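Side-chain contacts in conserved hypothetical protein (Staphylococcus aureus subsp. aureus, PDB 1TSJ), which is of unknown function but belongs to a family named for 3-demethylubiquinone-9 3-methyltransferase, within the glyoxalase clan: residues Leu10-Gln15 with Lys21-Leu26; His51-Phe54 with Gln59-Met62; Ile84-Leu89 with Met101-Met106. One frame throughout, in Å; residues are numbered along the deposited sequence.

The three contacts draw on one mixed beta-sheet, yet differ in depth and chemistry. Contact 2 lies nearest the centre of the chain and joins two adjacent strands directly, with backbone hydrogen bonds and apolar side chains on both faces. Contact 1 is a surface contact between the end of strand 6-11 and helix 16-26, made only of leucine and aromatic groups; it touches contact 2, because strand 6-11 pairs with strand 59-64 through Leu10 N and Met62 O. Contact 3 lies on the opposite side of the chain's centre, its own centre about 22 Å from that of contact 2, and sets helix 83-94 against residues 101-106 with one long salt bridge and a buried selenomethionine.

Contact 1. Residues Leu10-Gln15 with Lys21-Leu26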
loop_
_atom_site.group_PDB
_atom_site.type_symbol
_atom_site.label_atom_id
_atom_site.label_comp_id
_atom_site.label_asym_id
_atom_site.label_seq_id
_atom_site.Cartn_x
_atom_site.Cartn_y
_atom_site.Cartn_z
ATOM N N LEU A 10 -0.536 4.932 -3.218
ATOM C CA LEU A 10 -1.432 5.710 -4.020
ATOM C C LEU A 10 -2.401 4.826 -4.767
ATOM O O LEU A 10 -2.053 3.803 -5.337
ATOM C CB LEU A 10 -0.730 6.625 -4.958
ATOM C CG LEU A 10 0.306 7.485 -4.326
ATOM C CD1 LEU A 10 1.389 6.628 -3.976
ATOM C CD2 LEU A 10 0.928 8.279 -5.397
HETATM N N MSE A 11 -3.641 5.228 -4.688
HETATM C CA MSE A 11 -4.731 4.480 -5.302
HETATM C C MSE A 11 -5.358 5.366 -6.283
HETATM O O MSE A 11 -5.672 6.459 -5.913
HETATM C CB MSE A 11 -5.775 4.151 -4.275
HETATM C CG MSE A 11 -5.380 2.889 -3.485
HETATM SE SE MSE A 11 -6.952 2.153 -2.304
HETATM C CE MSE A 11 -8.404 1.980 -3.955
ATOM N N PHE A 12 -5.468 4.922 -7.527
ATOM C CA PHE A 12 -6.104 5.730 -8.623
ATOM C C PHE A 12 -7.371 5.069 -9.207
ATOM O O PHE A 12 -7.769 3.911 -8.812
ATOM C CB PHE A 12 -5.139 6.024 -9.746
ATOM C CG PHE A 12 -3.873 6.511 -9.283
ATOM C CD1 PHE A 12 -2.961 5.652 -8.815
ATOM C CD2 PHE A 12 -3.581 7.826 -9.328
ATOM C CE1 PHE A 12 -1.751 6.094 -8.386
ATOM C CE2 PHE A 12 -2.343 8.322 -8.859
ATOM C CZ PHE A 12 -1.435 7.415 -8.375
ATOM N N ASN A 13 -8.023 5.814 -10.105
ATOM C CA ASN A 13 -9.254 5.318 -10.667
ATOM C C ASN A 13 -9.008 4.186 -11.601
ATOM O O ASN A 13 -9.271 2.969 -11.258
ATOM C CB ASN A 13 -10.031 6.398 -11.338
ATOM C CG ASN A 13 -11.078 7.023 -10.372
ATOM O OD1 ASN A 13 -10.718 7.823 -9.384
ATOM N ND2 ASN A 13 -12.407 6.663 -10.636
ATOM N N ASN A 14 -8.531 4.527 -12.774
ATOM C CA ASN A 14 -7.863 3.512 -13.556
ATOM C C ASN A 14 -6.824 4.282 -14.239
ATOM O O ASN A 14 -6.850 4.438 -15.414
ATOM C CB ASN A 14 -8.837 2.902 -14.472
ATOM C CG ASN A 14 -9.909 2.184 -13.710
ATOM O OD1 ASN A 14 -9.700 1.107 -13.090
ATOM N ND2 ASN A 14 -11.068 2.801 -13.680
ATOM N N GLN A 15 -5.962 4.857 -13.413
ATOM C CA GLN A 15 -5.030 5.810 -13.896
ATOM C C GLN A 15 -3.628 5.593 -13.340
ATOM O O GLN A 15 -2.750 6.473 -13.387
ATOM C CB GLN A 15 -5.548 7.218 -13.595
ATOM C CG GLN A 15 -6.914 7.582 -14.164
ATOM C CD GLN A 15 -7.121 9.098 -14.017
ATOM O OE1 GLN A 15 -6.821 9.873 -14.947
ATOM N NE2 GLN A 15 -7.581 9.527 -12.823
ATOM N N LYS A 21 3.825 6.622 -14.597
ATOM C CA LYS A 21 4.626 7.000 -15.810
ATOM C C LYS A 21 5.029 8.430 -15.745
ATOM O O LYS A 21 6.183 8.791 -16.041
ATOM C CB LYS A 21 3.890 6.734 -17.110
ATOM C CG LYS A 21 4.841 6.808 -18.403
ATOM C CD LYS A 21 4.161 7.619 -19.594
ATOM C CE LYS A 21 4.146 9.177 -19.068
ATOM N NZ LYS A 21 3.584 10.312 -19.834
ATOM N N LEU A 22 4.112 9.177 -15.181
ATOM C CA LEU A 22 4.261 10.623 -14.991
ATOM C C LEU A 22 5.246 10.972 -13.928
ATOM O O LEU A 22 6.116 11.916 -14.085
ATOM C CB LEU A 22 2.883 11.275 -14.643
ATOM C CG LEU A 22 2.930 12.807 -14.388
ATOM C CD1 LEU A 22 3.394 13.392 -15.691
ATOM C CD2 LEU A 22 1.585 13.560 -13.890
ATOM N N TYR A 23 5.158 10.289 -12.804
ATOM C CA TYR A 23 6.049 10.720 -11.735
ATOM C C TYR A 23 7.490 10.193 -11.921
ATOM O O TYR A 23 8.501 10.811 -11.618
ATOM C CB TYR A 23 5.494 10.229 -10.377
ATOM C CG TYR A 23 4.096 10.597 -10.067
ATOM C CD1 TYR A 23 3.282 9.741 -9.376
ATOM C CD2 TYR A 23 3.559 11.828 -10.482
ATOM C CE1 TYR A 23 1.982 10.104 -9.144
ATOM C CE2 TYR A 23 2.232 12.200 -10.165
ATOM C CZ TYR A 23 1.468 11.321 -9.522
ATOM O OH TYR A 23 0.134 11.640 -9.216
ATOM N N THR A 24 7.546 8.959 -12.343
ATOM C CA THR A 24 8.792 8.262 -12.721
ATOM C C THR A 24 9.615 9.137 -13.708
ATOM O O THR A 24 10.802 9.304 -13.603
ATOM C CB THR A 24 8.317 6.776 -13.293
ATOM O OG1 THR A 24 8.207 5.791 -12.160
ATOM C CG2 THR A 24 9.379 6.235 -14.184
ATOM N N SER A 25 8.923 9.712 -14.685
ATOM C CA SER A 25 9.513 10.553 -15.796
ATOM C C SER A 25 10.066 11.891 -15.274
ATOM O O SER A 25 11.199 12.240 -15.543
ATOM C CB SER A 25 8.452 10.748 -16.905
ATOM O OG SER A 25 8.072 9.475 -17.395
ATOM N N LEU A 26 9.332 12.541 -14.394
ATOM C CA LEU A 26 9.815 13.789 -13.770
ATOM C C LEU A 26 10.900 13.766 -12.761
ATOM O O LEU A 26 11.667 14.671 -12.686
ATOM C CB LEU A 26 8.669 14.340 -13.007
ATOM C CG LEU A 26 7.503 14.670 -13.870
ATOM C CD1 LEU A 26 6.401 15.092 -12.904
ATOM C CD2 LEU A 26 7.847 15.848 -14.756
#
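Phe12 and Tyr23 both place CG anti to the carbonyl carbon (chi1 -48° and -54°), and these torsions send the two rings toward each other, one from just past the end of strand 6-11 and the other from helix 16-26. The rings slide past one another in opposite directions; their planes are turned by about 44°, and only the rim of the Phe12 ring meets the phenol. What meets the edge of the Phe12 ring, close to its plane, is the phenol oxygen: Tyr23 OH lies 4.2 Å from Phe12 CE2. Farther back along the phenol, Tyr23 CE1 is 4.4 Å from Phe12 CZ. Leu10 supplies the other apolar neighbour, its CD2 methyl reaching to 4.3 Å from Tyr23 CE1. Leu10 and Phe12 thus approach the tyrosine from alternate positions of one chain, whose backbone is bonded to strand 59-64 through Met62 and Ile64; the Phe12 side chain also touches Ala63. The arrangement is a loose helix-on-strand packing at the surface, across the strand-to-helix connection that follows strand 6-11. With no polar bond between the segments, the contact is mainly apolar and of modest area, and across it Tyr23 OH meets aromatic carbon.

Contact 2. Residues His51-Phe54 with Gln59-Met62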
loop_
_atom_site.group_PDB
_atom_site.type_symbol
_atom_site.label_atom_id
_atom_site.label_comp_id
_atom_site.label_asym_id
_atom_site.label_seq_id
_atom_site.Cartn_x
_atom_site.Cartn_y
_atom_site.Cartn_z
ATOM N N HIS A 51 -0.829 -4.134 -8.922
ATOM C CA HIS A 51 0.213 -3.952 -7.986
ATOM C C HIS A 51 1.338 -3.225 -8.752
ATOM O O HIS A 51 1.760 -3.744 -9.771
ATOM C CB HIS A 51 0.635 -5.343 -7.416
ATOM C CG HIS A 51 1.790 -5.293 -6.408
ATOM N ND1 HIS A 51 2.966 -6.051 -6.565
ATOM C CD2 HIS A 51 1.939 -4.592 -5.217
ATOM C CE1 HIS A 51 3.771 -5.815 -5.522
ATOM N NE2 HIS A 51 3.172 -4.950 -4.687
ATOM N N SER A 52 1.807 -2.056 -8.243
ATOM C CA SER A 52 3.025 -1.360 -8.734
ATOM C C SER A 52 3.891 -0.976 -7.556
ATOM O O SER A 52 3.437 -0.523 -6.574
ATOM C CB SER A 52 2.686 -0.057 -9.537
ATOM O OG SER A 52 3.734 0.320 -10.472
ATOM N N ILE A 53 5.179 -1.137 -7.731
ATOM C CA ILE A 53 6.158 -0.616 -6.847
ATOM C C ILE A 53 7.132 0.176 -7.705
ATOM O O ILE A 53 7.743 -0.354 -8.615
ATOM C CB ILE A 53 6.894 -1.737 -6.183
ATOM C CG1 ILE A 53 5.961 -2.505 -5.303
ATOM C CG2 ILE A 53 8.024 -1.226 -5.373
ATOM C CD1 ILE A 53 6.612 -3.635 -4.729
ATOM N N PHE A 54 7.310 1.434 -7.364
ATOM C CA PHE A 54 8.165 2.287 -8.111
ATOM C C PHE A 54 9.024 3.102 -7.168
ATOM O O PHE A 54 8.793 3.191 -5.986
ATOM C CB PHE A 54 7.304 3.073 -9.094
ATOM C CG PHE A 54 6.229 3.929 -8.483
ATOM C CD1 PHE A 54 5.058 3.440 -8.080
ATOM C CD2 PHE A 54 6.408 5.301 -8.323
ATOM C CE1 PHE A 54 4.090 4.360 -7.451
ATOM C CE2 PHE A 54 5.498 6.096 -7.798
ATOM C CZ PHE A 54 4.363 5.660 -7.363
ATOM N N GLN A 59 13.245 6.508 -3.481
ATOM C CA GLN A 59 12.292 6.166 -2.446
ATOM C C GLN A 59 11.170 5.395 -3.042
ATOM O O GLN A 59 10.567 5.796 -4.070
ATOM C CB GLN A 59 11.668 7.429 -1.852
ATOM C CG GLN A 59 12.699 8.229 -1.187
ATOM C CD GLN A 59 12.247 9.591 -0.736
ATOM O OE1 GLN A 59 11.216 9.744 -0.043
ATOM N NE2 GLN A 59 13.071 10.618 -1.080
ATOM N N VAL A 60 10.843 4.335 -2.334
ATOM C CA VAL A 60 9.738 3.365 -2.666
ATOM C C VAL A 60 8.308 3.759 -2.369
ATOM O O VAL A 60 7.953 4.080 -1.232
ATOM C CB VAL A 60 10.019 2.036 -2.029
ATOM C CG1 VAL A 60 9.023 1.077 -2.452
ATOM C CG2 VAL A 60 11.344 1.555 -2.540
ATOM N N PHE A 61 7.539 3.770 -3.450
ATOM C CA PHE A 61 6.179 4.065 -3.438
ATOM C C PHE A 61 5.427 2.866 -3.989
ATOM O O PHE A 61 5.986 1.953 -4.528
ATOM C CB PHE A 61 5.973 5.301 -4.335
ATOM C CG PHE A 61 6.502 6.584 -3.725
ATOM C CD1 PHE A 61 7.829 6.906 -3.821
ATOM C CD2 PHE A 61 5.680 7.434 -3.024
ATOM C CE1 PHE A 61 8.380 8.056 -3.179
ATOM C CE2 PHE A 61 6.216 8.636 -2.359
ATOM C CZ PHE A 61 7.569 8.908 -2.463
HETATM N N MSE A 62 4.142 2.856 -3.850
HETATM C CA MSE A 62 3.327 1.873 -4.466
HETATM C C MSE A 62 2.111 2.558 -5.013
HETATM O O MSE A 62 1.645 3.542 -4.480
HETATM C CB MSE A 62 2.811 0.905 -3.440
HETATM C CG MSE A 62 3.858 0.058 -2.852
HETATM SE SE MSE A 62 3.027 -1.072 -1.368
HETATM C CE MSE A 62 4.847 -1.950 -0.562
#
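Phe54 and Phe61 form a hydrogen-bonded pair in the antiparallel beta hairpin of strands 49-56 and 59-64, part of the mixed sheet of this glyoxalase-clan protein. From CB, near Thr24 of helix 16-26, the Phe54 side chain takes the position between backbone N and carbonyl carbon (chi1 59°), which swings its ring across to the neighbouring strand. There CD1 lies 4.0 Å from Phe61 O, and CE1 comes to 3.6 Å from Met62 C. The tip, CZ, sits 3.4 Å from Phe61 CB, with CE2 close behind. Phe61 CB stands over one face of the ring, 3.7 Å from its centroid and offset toward the rim, in a CH-pi contact. The Phe61 ring continues past it: the planes are near parallel, 26° apart, but slid so far that the rings barely overlap. Val20 of helix 16-26 also touches Phe54.

On the other face of the sheet, Ile53 and Met62 form a non-hydrogen-bonded pair and point the same way, side by side, Ile53 CG1 lying 4.1 Å from Met62 CG. The second branch, Ile53 CG2, reaches diagonally to Val60 CG1 at 3.9 Å. Two backbone bonds fix this alignment. Phe54 N donates to Phe61 O over 3.2 Å, whereas Phe61 N reaches Phe54 O over 2.9 Å, with an N-H...O angle of 178°.

Contact 3. Residues Ile84-Leu89 with Met101-Met106; sequences IEMERL and MPKTNM
The flat carboxylate of Glu87 meets Lys103 through one of its two oxygens, OE1, which forms a salt bridge with Lys103 NZ at the long separation of 3.5 Å. The ammonium stands beyond that oxygen, on the side turned from the carboxylate carbon, with an angle CD-OE1-NZ of about 144°. The other oxygen, OE2, has a weak hydrogen bond to Asn91 ND2, one turn farther along helix 83-94, so the two oxygens serve different partners.

The contact joins helix 83-94 to the corner between strands 98-102 and 104-106 of the mixed sheet. Lys103 reaches the helix with a chain bent at chi2 and chi3, and crosses the Glu87 side chain at about a right angle. The bends also bring its methylene CD to 3.8 Å from Glu87 OE1. Nearer its root, Lys103 CG lies 4.5 Å from Met86 CE, the methyl end of a selenomethionine. Met86 is buried, packing on Leu125 and Leu127 of strand 122-127 and on Val80, so the lysine's aliphatic part borders an apolar layer between helix and sheet. Next to Lys103, where the chain turns a corner, Thr104 OG1 donates to Pro102 O from above the carbonyl plane. The Lys103 side chain also touches Glu111 of strand 109-116, a further neighbour besides Glu87. The exposed setting of both charges in the bridge implies an interaction that solvent probably weakens, a polar fringe to the packing beneath.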
loop_
_atom_site.group_PDB
_atom_site.type_symbol
_atom_site.label_atom_id
_atom_site.label_comp_id
_atom_site.label_asym_id
_atom_site.label_seq_id
_atom_site.Cartn_x
_atom_site.Cartn_y
_atom_site.Cartn_z
ATOM N N ILE A 84 1.906 -9.995 16.544
ATOM C CA ILE A 84 1.865 -9.057 17.665
ATOM C C ILE A 84 1.910 -7.513 17.346
ATOM O O ILE A 84 1.111 -6.745 17.979
ATOM C CB ILE A 84 3.028 -9.411 18.618
ATOM C CG1 ILE A 84 3.141 -10.914 18.953
ATOM C CG2 ILE A 84 2.779 -8.770 19.973
ATOM C CD1 ILE A 84 3.781 -12.046 17.844
ATOM N N GLU A 85 2.867 -7.072 16.459
ATOM C CA GLU A 85 2.874 -5.788 15.686
ATOM C C GLU A 85 1.499 -5.559 15.089
ATOM O O GLU A 85 0.890 -4.565 15.319
HETATM N N MSE A 86 0.982 -6.472 14.308
HETATM C CA MSE A 86 -0.452 -6.361 13.900
HETATM C C MSE A 86 -1.489 -6.049 14.913
HETATM O O MSE A 86 -2.364 -5.201 14.660
HETATM C CB MSE A 86 -1.011 -7.629 13.245
HETATM C CG MSE A 86 -0.716 -7.708 11.779
HETATM SE SE MSE A 86 -2.141 -6.824 10.728
HETATM C CE MSE A 86 -2.651 -5.542 11.740
ATOM N N GLU A 87 -1.463 -6.796 16.006
ATOM C CA GLU A 87 -2.398 -6.570 17.091
ATOM C C GLU A 87 -2.370 -5.182 17.622
ATOM O O GLU A 87 -3.372 -4.449 17.612
ATOM C CB GLU A 87 -2.084 -7.532 18.251
ATOM C CG GLU A 87 -2.933 -8.840 18.275
ATOM C CD GLU A 87 -4.470 -8.560 18.280
ATOM O OE1 GLU A 87 -5.170 -8.449 17.129
ATOM O OE2 GLU A 87 -4.934 -8.491 19.502
ATOM N N ARG A 88 -1.189 -4.831 18.090
ATOM C CA ARG A 88 -0.909 -3.477 18.534
ATOM C C ARG A 88 -1.301 -2.296 17.610
ATOM O O ARG A 88 -1.959 -1.324 18.033
ATOM C CB ARG A 88 0.625 -3.415 18.771
ATOM C CG ARG A 88 1.205 -4.556 19.732
ATOM C CD ARG A 88 2.538 -4.001 20.555
ATOM N NE ARG A 88 3.147 -4.913 21.634
ATOM C CZ ARG A 88 4.356 -5.615 21.551
ATOM N NH1 ARG A 88 5.162 -5.577 20.416
ATOM N NH2 ARG A 88 4.741 -6.402 22.606
ATOM N N LEU A 89 -0.856 -2.325 16.352
ATOM C CA LEU A 89 -1.128 -1.212 15.467
ATOM C C LEU A 89 -2.621 -1.225 15.130
ATOM O O LEU A 89 -3.299 -0.137 15.110
ATOM C CB LEU A 89 -0.294 -1.281 14.186
ATOM C CG LEU A 89 1.009 -0.607 13.946
ATOM C CD1 LEU A 89 1.743 -0.899 15.045
ATOM C CD2 LEU A 89 1.720 -1.286 12.784
HETATM N N MSE A 101 -11.314 -2.905 6.202
HETATM C CA MSE A 101 -11.221 -4.304 6.177
HETATM C C MSE A 101 -10.518 -4.817 7.403
HETATM O O MSE A 101 -9.458 -4.290 7.801
HETATM C CB MSE A 101 -10.400 -4.676 5.019
HETATM C CG MSE A 101 -10.124 -6.151 5.002
HETATM SE SE MSE A 101 -8.980 -6.365 3.420
HETATM C CE MSE A 101 -10.064 -5.020 1.905
ATOM N N PRO A 102 -11.110 -5.826 8.036
ATOM C CA PRO A 102 -10.566 -6.330 9.334
ATOM C C PRO A 102 -9.579 -7.377 9.105
ATOM O O PRO A 102 -9.317 -7.658 7.985
ATOM C CB PRO A 102 -11.736 -6.906 10.038
ATOM C CG PRO A 102 -12.537 -7.536 8.812
ATOM C CD PRO A 102 -12.341 -6.534 7.607
ATOM N N LYS A 103 -9.002 -7.867 10.205
ATOM C CA LYS A 103 -7.853 -8.723 10.139
ATOM C C LYS A 103 -8.291 -9.992 9.389
ATOM O O LYS A 103 -9.290 -10.641 9.776
ATOM C CB LYS A 103 -7.252 -9.047 11.529
ATOM C CG LYS A 103 -6.404 -7.965 12.231
ATOM C CD LYS A 103 -6.717 -7.773 13.761
ATOM C CE LYS A 103 -8.250 -7.842 14.206
ATOM N NZ LYS A 103 -8.399 -8.190 15.755
ATOM N N THR A 104 -7.562 -10.304 8.317
ATOM C CA THR A 104 -8.020 -11.210 7.304
ATOM C C THR A 104 -6.822 -11.879 6.696
ATOM O O THR A 104 -5.807 -11.265 6.396
ATOM C CB THR A 104 -8.719 -10.487 6.183
ATOM O OG1 THR A 104 -9.821 -9.732 6.652
ATOM C CG2 THR A 104 -9.466 -11.435 5.342
ATOM N N ASN A 105 -6.949 -13.176 6.545
ATOM C CA ASN A 105 -5.870 -13.961 5.996
ATOM C C ASN A 105 -6.014 -13.911 4.490
ATOM O O ASN A 105 -6.988 -14.364 3.897
ATOM C CB ASN A 105 -5.934 -15.400 6.554
ATOM C CG ASN A 105 -4.859 -16.357 5.957
ATOM O OD1 ASN A 105 -4.969 -17.556 6.181
ATOM N ND2 ASN A 105 -3.823 -15.850 5.279
HETATM N N MSE A 106 -5.042 -13.315 3.881
HETATM C CA MSE A 106 -5.290 -12.897 2.587
HETATM C C MSE A 106 -4.079 -13.099 1.798
HETATM O O MSE A 106 -3.253 -12.213 1.798
HETATM C CB MSE A 106 -5.657 -11.428 2.555
HETATM C CG MSE A 106 -5.700 -11.002 1.147
HETATM SE SE MSE A 106 -6.573 -9.272 0.978
HETATM C CE MSE A 106 -4.860 -7.743 0.116
#